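PDB 7CRD: probable enoyl-CoA hydratase/isomerase from Pseudomonas aeruginosa, which binds coenzyme A and, as a crotonase-family member, probably acts as an enoyl-CoA hydratase or isomerase. Local coordinates for residues L14-D19 and V51-G56; I96-G101 and A182-H187. One frame throughout, in Å; residues are numbered along the deposited sequence.

In the fold
Interaction 1 closes first along the chain, pairing strands 13-18 and 50-54 of the beta-alpha-beta unit that runs through helix 29-44; interaction 2 follows, setting strand 95-99 against helix 182-196. Their centres lie about 10 Å apart, on one side of the chain's centre. Strands 50-54 and 95-99 are neighbours in the same crotonase-type sheet, and Ile96 probably bonds to it through its O to Ile53 N and its N to Val51 O, both at 2.8 Å. The helix also reaches back to interaction 1, where Leu185 CG sits 3.6 Å from Thr54 OG1. One continuous sheet, covered by helices 29-44 and 182-196, thus carries both contacts.

Interaction 1: L14-D19 and V51-G56; sequences LTLRLD and VLITGG
Leu14 to Leu18 run beside Val51 to Thr54 as two parallel neighbours in the crotonase-type sheet, joined by the beta-alpha-beta crossover through helix 29-44; Gly55 is the loop residue beside Leu18. Their short axes approach to 4.6 Å at 15°. Four backbone bonds zip them together: Leu52 N to Leu14 O, Leu16 N to Leu52 O, Thr54 N to Leu16 O and Leu18 N to Thr54 O.

On the face of Leu14, Leu16, Val51 and Ile53 the side chains stand alongside one another, with Leu14 CB 4.2 Å from Val51 CG2. Leu16 CD1 lies 4.4 Å from both Val51 CG1 and Ile53 CG1, a bump set against two branched neighbours. At the end of strand 14-18, Leu18 CD1 comes to 4.3 Å from Ile53 CG2. Ala42, Ala38 and Met35 of helix 29-44 cover this side.

Thr15 and Leu52 lie side by side on the other face, pointing the same way, with Leu52 CD2 fitting against the fork of the threonine, 3.9 Å from Thr15 OG1 and 4.0 Å from Thr15 CG2. Beyond them Arg17 bends at chi3 (23°), its guanidinium edge facing Gly56 CA while Arg17 NH1 forms a salt bridge with Glu8 OE1. Thr54 OG1, anti to its backbone N (chi1 -174°), bonds to Ala98 O and closes an ST turn by accepting from Gly56 N at 3.1 Å.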
ATOM      1  N   LEU A  14      14.011  -6.198   7.312  1.00 32.01           N
ATOM      2  CA  LEU A  14      13.336  -5.191   8.123  1.00 33.01           C
ATOM      3  C   LEU A  14      11.835  -5.348   7.927  1.00 31.34           C
ATOM      4  O   LEU A  14      11.356  -5.307   6.790  1.00 25.59           O
ATOM      5  CB  LEU A  14      13.772  -3.779   7.731  1.00 36.43           C
ATOM      6  CG  LEU A  14      13.106  -2.721   8.607  1.00 36.87           C
ATOM      7  CD1 LEU A  14      13.919  -2.564   9.860  1.00 41.93           C
ATOM      8  CD2 LEU A  14      12.974  -1.399   7.902  1.00 37.27           C
ATOM      9  N   THR A  15      11.099  -5.524   9.020  1.00 23.70           N
ATOM     10  CA  THR A  15       9.653  -5.698   8.967  1.00 26.15           C
ATOM     11  C   THR A  15       8.956  -4.474   9.542  1.00 32.84           C
ATOM     12  O   THR A  15       9.213  -4.092  10.688  1.00 31.33           O
ATOM     13  CB  THR A  15       9.208  -6.939   9.742  1.00 30.27           C
ATOM     14  OG1 THR A  15       9.806  -8.107   9.173  1.00 34.23           O
ATOM     15  CG2 THR A  15       7.693  -7.078   9.680  1.00 26.95           C
ATOM     16  N   LEU A  16       8.071  -3.870   8.760  1.00 24.40           N
ATOM     17  CA  LEU A  16       7.206  -2.801   9.252  1.00 25.17           C
ATOM     18  C   LEU A  16       5.848  -3.411   9.554  1.00 22.53           C
ATOM     19  O   LEU A  16       5.140  -3.822   8.633  1.00 23.69           O
ATOM     20  CB  LEU A  16       7.064  -1.680   8.228  1.00 27.85           C
ATOM     21  CG  LEU A  16       8.335  -0.976   7.796  1.00 35.75           C
ATOM     22  CD1 LEU A  16       8.030  -0.019   6.657  1.00 29.31           C
ATOM     23  CD2 LEU A  16       8.925  -0.256   8.989  1.00 45.82           C
ATOM     24  N   ARG A  17       5.481  -3.475  10.835  1.00 20.80           N
ATOM     25  CA  ARG A  17       4.218  -4.068  11.254  1.00 23.04           C
ATOM     26  C   ARG A  17       3.269  -2.971  11.724  1.00 24.35           C
ATOM     27  O   ARG A  17       3.560  -2.267  12.698  1.00 29.17           O
ATOM     28  CB  ARG A  17       4.422  -5.103  12.362  1.00 26.66           C
ATOM     29  CG  ARG A  17       3.141  -5.397  13.139  1.00 30.96           C
ATOM     30  CD  ARG A  17       3.106  -6.819  13.673  1.00 46.09           C
ATOM     31  NE  ARG A  17       4.443  -7.379  13.800  1.00 54.81           N
ATOM     32  CZ  ARG A  17       4.741  -8.643  13.527  1.00 59.22           C
ATOM     33  NH1 ARG A  17       5.989  -9.080  13.661  1.00 62.51           N
ATOM     34  NH2 ARG A  17       3.789  -9.470  13.119  1.00 55.24           N
ATOM     35  N   LEU A  18       2.151  -2.821  11.020  1.00 24.36           N
ATOM     36  CA  LEU A  18       1.100  -1.915  11.455  1.00 26.69           C
ATOM     37  C   LEU A  18       0.453  -2.504  12.700  1.00 30.11           C
ATOM     38  O   LEU A  18       0.105  -3.684  12.719  1.00 23.37           O
ATOM     39  CB  LEU A  18       0.061  -1.723  10.342  1.00 25.65           C
ATOM     40  CG  LEU A  18       0.392  -0.792   9.162  1.00 34.41           C
ATOM     41  CD1 LEU A  18       1.610  -1.229   8.386  1.00 39.88           C
ATOM     42  CD2 LEU A  18      -0.805  -0.666   8.224  1.00 28.51           C
ATOM     43  N   ASP A  19       0.320  -1.691  13.769  1.00 30.60           N
ATOM     44  CA  ASP A  19      -0.136  -2.205  15.066  1.00 31.22           C
ATOM     45  C   ASP A  19      -1.096  -1.202  15.715  1.00 32.90           C
ATOM     46  O   ASP A  19      -0.822  -0.599  16.749  1.00 34.30           O
ATOM     47  CB  ASP A  19       1.047  -2.519  15.982  1.00 38.79           C
ATOM     48  CG  ASP A  19       0.665  -3.431  17.134  1.00 50.58           C
ATOM     49  OD1 ASP A  19      -0.465  -3.976  17.127  1.00 55.65           O
ATOM     50  OD2 ASP A  19       1.502  -3.612  18.042  1.00 51.48           O
ATOM     51  N   VAL A  51      12.649  -5.457   2.770  1.00 21.77           N
ATOM     52  CA  VAL A  51      11.649  -4.918   3.687  1.00 17.25           C
ATOM     53  C   VAL A  51      10.346  -5.697   3.534  1.00 20.45           C
ATOM     54  O   VAL A  51       9.907  -5.979   2.411  1.00 19.81           O
ATOM     55  CB  VAL A  51      11.438  -3.409   3.437  1.00 20.39           C
ATOM     56  CG1 VAL A  51      10.210  -2.892   4.204  1.00 22.94           C
ATOM     57  CG2 VAL A  51      12.688  -2.634   3.829  1.00 22.35           C
ATOM     58  N   LEU A  52       9.725  -6.043   4.663  1.00 18.01           N
ATOM     59  CA  LEU A  52       8.417  -6.694   4.690  1.00 19.95           C
ATOM     60  C   LEU A  52       7.419  -5.765   5.362  1.00 23.33           C
ATOM     61  O   LEU A  52       7.709  -5.203   6.422  1.00 25.42           O
ATOM     62  CB  LEU A  52       8.457  -8.034   5.440  1.00 26.08           C
ATOM     63  CG  LEU A  52       7.090  -8.692   5.715  1.00 31.44           C
ATOM     64  CD1 LEU A  52       6.485  -9.244   4.426  1.00 29.43           C
ATOM     65  CD2 LEU A  52       7.164  -9.795   6.775  1.00 37.86           C
ATOM     66  N   ILE A  53       6.251  -5.604   4.751  1.00 22.42           N
ATOM     67  CA  ILE A  53       5.186  -4.771   5.293  1.00 19.89           C
ATOM     68  C   ILE A  53       3.996  -5.662   5.608  1.00 21.48           C
ATOM     69  O   ILE A  53       3.555  -6.436   4.750  1.00 20.72           O
ATOM     70  CB  ILE A  53       4.778  -3.654   4.315  1.00 21.17           C
ATOM     71  CG1 ILE A  53       5.985  -2.807   3.934  1.00 31.20           C
ATOM     72  CG2 ILE A  53       3.717  -2.748   4.959  1.00 20.39           C
ATOM     73  CD1 ILE A  53       5.628  -1.676   2.984  1.00 37.15           C
ATOM     74  N   THR A  54       3.464  -5.545   6.827  1.00 19.93           N
ATOM     75  CA  THR A  54       2.366  -6.407   7.230  1.00 18.95           C
ATOM     76  C   THR A  54       1.579  -5.744   8.350  1.00 15.97           C
ATOM     77  O   THR A  54       2.074  -4.856   9.045  1.00 19.09           O
ATOM     78  CB  THR A  54       2.879  -7.776   7.689  1.00 23.86           C
ATOM     79  OG1 THR A  54       1.771  -8.640   7.945  1.00 22.47           O
ATOM     80  CG2 THR A  54       3.704  -7.609   8.959  1.00 24.81           C
ATOM     81  N   GLY A  55       0.342  -6.197   8.513  1.00 19.70           N
ATOM     82  CA  GLY A  55      -0.457  -5.807   9.651  1.00 23.58           C
ATOM     83  C   GLY A  55      -0.679  -6.950  10.619  1.00 27.96           C
ATOM     84  O   GLY A  55      -1.390  -6.787  11.614  1.00 29.09           O
ATOM     85  N   GLY A  56      -0.103  -8.113  10.334  1.00 30.13           N
ATOM     86  CA  GLY A  56      -0.243  -9.278  11.189  1.00 35.36           C
ATOM     87  C   GLY A  56      -1.185 -10.329  10.625  1.00 29.16           C
ATOM     88  O   GLY A  56      -1.541 -10.334   9.448  1.00 21.29           O
TER

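Interaction 2: I96-G101 and A182-H187; sequences IAAVNG and ATVLEH
Val184 meets the end of strand 96-99 and Asn100 just after it, one methyl to each. CG1, anti to the backbone N (chi1 -179°), lies over the strand's backbone, 3.7 Å from Val99 N and 4.0 Å from Ala98 CB. CG2 turns instead to the amide of Asn100, 3.6 Å from Asn100 OD1, the two side chains arriving from opposite directions. Leu185 supplies the second wall: its CG is 4.0 Å from Ala98 CB, and its CD1 is 3.6 Å from Asn100 ND2. The alanine methyl therefore faces both Val184 CG1 and Leu185 CG; consistent with so small a residue, the short axes come within 7.6 Å.

This is helix-on-sheet packing in the crotonase fold: the 182-187 part of helix 182-196 runs nearly antiparallel to strand 96-99, at 169°. The contact is made by van der Waals packing, and its polar group is held from outside. Asn100 OD1 accepts from Gly181 N, the residue before Ala182, while Asn100 ND2 donates to Gly56 O, so two bonds fix the rotation of the buried amide against the Val184 and Leu185 branches. Farther out, Phe118 of the neighbouring strand 116-120 touches Val184 and meets the ring of His187 edge-to-face.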
ATOM      1  N   ILE A  96       8.199  -6.567   0.292  1.00 21.73           N
ATOM      2  CA  ILE A  96       7.263  -7.686   0.275  1.00 17.50           C
ATOM      3  C   ILE A  96       6.097  -7.344   1.190  1.00 15.77           C
ATOM      4  O   ILE A  96       6.304  -6.930   2.335  1.00 19.89           O
ATOM      5  CB  ILE A  96       7.943  -8.991   0.728  1.00 14.86           C
ATOM      6  CG1 ILE A  96       9.113  -9.335  -0.185  1.00 16.33           C
ATOM      7  CG2 ILE A  96       6.910 -10.147   0.779  1.00 16.07           C
ATOM      8  CD1 ILE A  96       9.809 -10.645   0.227  1.00 21.21           C
ATOM      9  N   ALA A  97       4.883  -7.493   0.687  1.00 15.33           N
ATOM     10  CA  ALA A  97       3.688  -7.312   1.494  1.00 18.28           C
ATOM     11  C   ALA A  97       3.131  -8.665   1.929  1.00 16.10           C
ATOM     12  O   ALA A  97       3.022  -9.594   1.121  1.00 18.00           O
ATOM     13  CB  ALA A  97       2.620  -6.544   0.711  1.00 17.03           C
ATOM     14  N   ALA A  98       2.728  -8.761   3.197  1.00 18.03           N
ATOM     15  CA  ALA A  98       2.027  -9.939   3.709  1.00 19.37           C
ATOM     16  C   ALA A  98       0.687  -9.463   4.247  1.00 14.90           C
ATOM     17  O   ALA A  98       0.632  -8.803   5.292  1.00 18.53           O
ATOM     18  CB  ALA A  98       2.841 -10.654   4.783  1.00 16.92           C
ATOM     19  N   VAL A  99      -0.389  -9.808   3.549  1.00 16.59           N
ATOM     20  CA  VAL A  99      -1.694  -9.172   3.731  1.00 20.46           C
ATOM     21  C   VAL A  99      -2.691 -10.183   4.289  1.00 19.00           C
ATOM     22  O   VAL A  99      -2.947 -11.211   3.654  1.00 16.35           O
ATOM     23  CB  VAL A  99      -2.217  -8.615   2.403  1.00 21.45           C
ATOM     24  CG1 VAL A  99      -3.596  -8.017   2.584  1.00 20.70           C
ATOM     25  CG2 VAL A  99      -1.222  -7.601   1.813  1.00 15.09           C
ATOM     26  N   ASN A 100      -3.328  -9.849   5.425  1.00 17.59           N
ATOM     27  CA  ASN A 100      -4.482 -10.597   5.928  1.00 19.87           C
ATOM     28  C   ASN A 100      -5.662  -9.654   6.155  1.00 16.86           C
ATOM     29  O   ASN A 100      -5.479  -8.461   6.397  1.00 21.09           O
ATOM     30  CB  ASN A 100      -4.192 -11.318   7.256  1.00 18.71           C
ATOM     31  CG  ASN A 100      -3.471 -12.649   7.066  1.00 19.81           C
ATOM     32  OD1 ASN A 100      -4.013 -13.587   6.478  1.00 21.78           O
ATOM     33  ND2 ASN A 100      -2.240 -12.724   7.553  1.00 20.06           N
ATOM     34  N   GLY A 101      -6.877 -10.215   6.100  1.00 20.21           N
ATOM     35  CA  GLY A 101      -8.088  -9.478   6.389  1.00 18.35           C
ATOM     36  C   GLY A 101      -8.268  -8.278   5.482  1.00 22.22           C
ATOM     37  O   GLY A 101      -7.940  -8.318   4.292  1.00 15.74           O
ATOM     38  N   ALA A 182      -1.144 -16.729   9.918  1.00 24.48           N
ATOM     39  CA  ALA A 182       0.299 -16.756  10.112  1.00 28.23           C
ATOM     40  C   ALA A 182       1.017 -17.343   8.909  1.00 26.55           C
ATOM     41  O   ALA A 182       2.171 -16.985   8.647  1.00 24.24           O
ATOM     42  CB  ALA A 182       0.643 -17.556  11.369  1.00 35.75           C
ATOM     43  N   THR A 183       0.355 -18.245   8.174  1.00 20.44           N
ATOM     44  CA  THR A 183       0.944 -18.812   6.964  1.00 22.68           C
ATOM     45  C   THR A 183       1.365 -17.721   5.985  1.00 25.44           C
ATOM     46  O   THR A 183       2.390 -17.846   5.313  1.00 20.59           O
ATOM     47  CB  THR A 183      -0.049 -19.755   6.284  1.00 27.80           C
ATOM     48  OG1 THR A 183      -0.436 -20.798   7.191  1.00 26.47           O
ATOM     49  CG2 THR A 183       0.575 -20.376   5.044  1.00 26.09           C
ATOM     50  N   VAL A 184       0.577 -16.651   5.877  1.00 23.08           N
ATOM     51  CA  VAL A 184       0.905 -15.601   4.907  1.00 22.79           C
ATOM     52  C   VAL A 184       2.243 -14.961   5.248  1.00 19.06           C
ATOM     53  O   VAL A 184       3.088 -14.727   4.370  1.00 19.18           O
ATOM     54  CB  VAL A 184      -0.220 -14.548   4.842  1.00 20.93           C
ATOM     55  CG1 VAL A 184       0.119 -13.470   3.815  1.00 15.38           C
ATOM     56  CG2 VAL A 184      -1.533 -15.201   4.485  1.00 19.38           C
ATOM     57  N   LEU A 185       2.459 -14.661   6.532  1.00 21.05           N
ATOM     58  CA  LEU A 185       3.678 -13.967   6.936  1.00 22.92           C
ATOM     59  C   LEU A 185       4.888 -14.886   6.871  1.00 19.19           C
ATOM     60  O   LEU A 185       5.987 -14.446   6.519  1.00 24.12           O
ATOM     61  CB  LEU A 185       3.520 -13.397   8.346  1.00 26.26           C
ATOM     62  CG  LEU A 185       2.744 -12.085   8.474  1.00 25.52           C
ATOM     63  CD1 LEU A 185       1.273 -12.270   8.119  1.00 22.62           C
ATOM     64  CD2 LEU A 185       2.870 -11.555   9.892  1.00 30.88           C
ATOM     65  N   GLU A 186       4.704 -16.161   7.215  1.00 21.10           N
ATOM     66  CA  GLU A 186       5.804 -17.119   7.135  1.00 21.09           C
ATOM     67  C   GLU A 186       6.253 -17.312   5.693  1.00 18.97           C
ATOM     68  O   GLU A 186       7.456 -17.317   5.405  1.00 21.49           O
ATOM     69  CB  GLU A 186       5.377 -18.450   7.781  1.00 32.40           C
ATOM     70  CG  GLU A 186       5.102 -18.324   9.296  1.00 50.76           C
ATOM     71  CD  GLU A 186       4.239 -19.443   9.907  1.00 64.59           C
ATOM     72  OE1 GLU A 186       3.745 -20.329   9.173  1.00 68.10           O
ATOM     73  OE2 GLU A 186       4.051 -19.430  11.148  1.00 67.31           O
ATOM     74  N   HIS A 187       5.299 -17.418   4.768  1.00 22.95           N
ATOM     75  CA  HIS A 187       5.630 -17.492   3.349  1.00 17.35           C
ATOM     76  C   HIS A 187       6.345 -16.232   2.865  1.00 18.46           C
ATOM     77  O   HIS A 187       7.308 -16.315   2.092  1.00 22.70           O
ATOM     78  CB  HIS A 187       4.353 -17.732   2.547  1.00 18.30           C
ATOM     79  CG  HIS A 187       4.604 -18.033   1.111  1.00 37.92           C
ATOM     80  ND1 HIS A 187       4.844 -19.309   0.652  1.00 41.89           N
ATOM     81  CD2 HIS A 187       4.669 -17.224   0.029  1.00 38.32           C
ATOM     82  CE1 HIS A 187       5.048 -19.274  -0.653  1.00 41.64           C
ATOM     83  NE2 HIS A 187       4.939 -18.021  -1.057  1.00 42.14           N
TER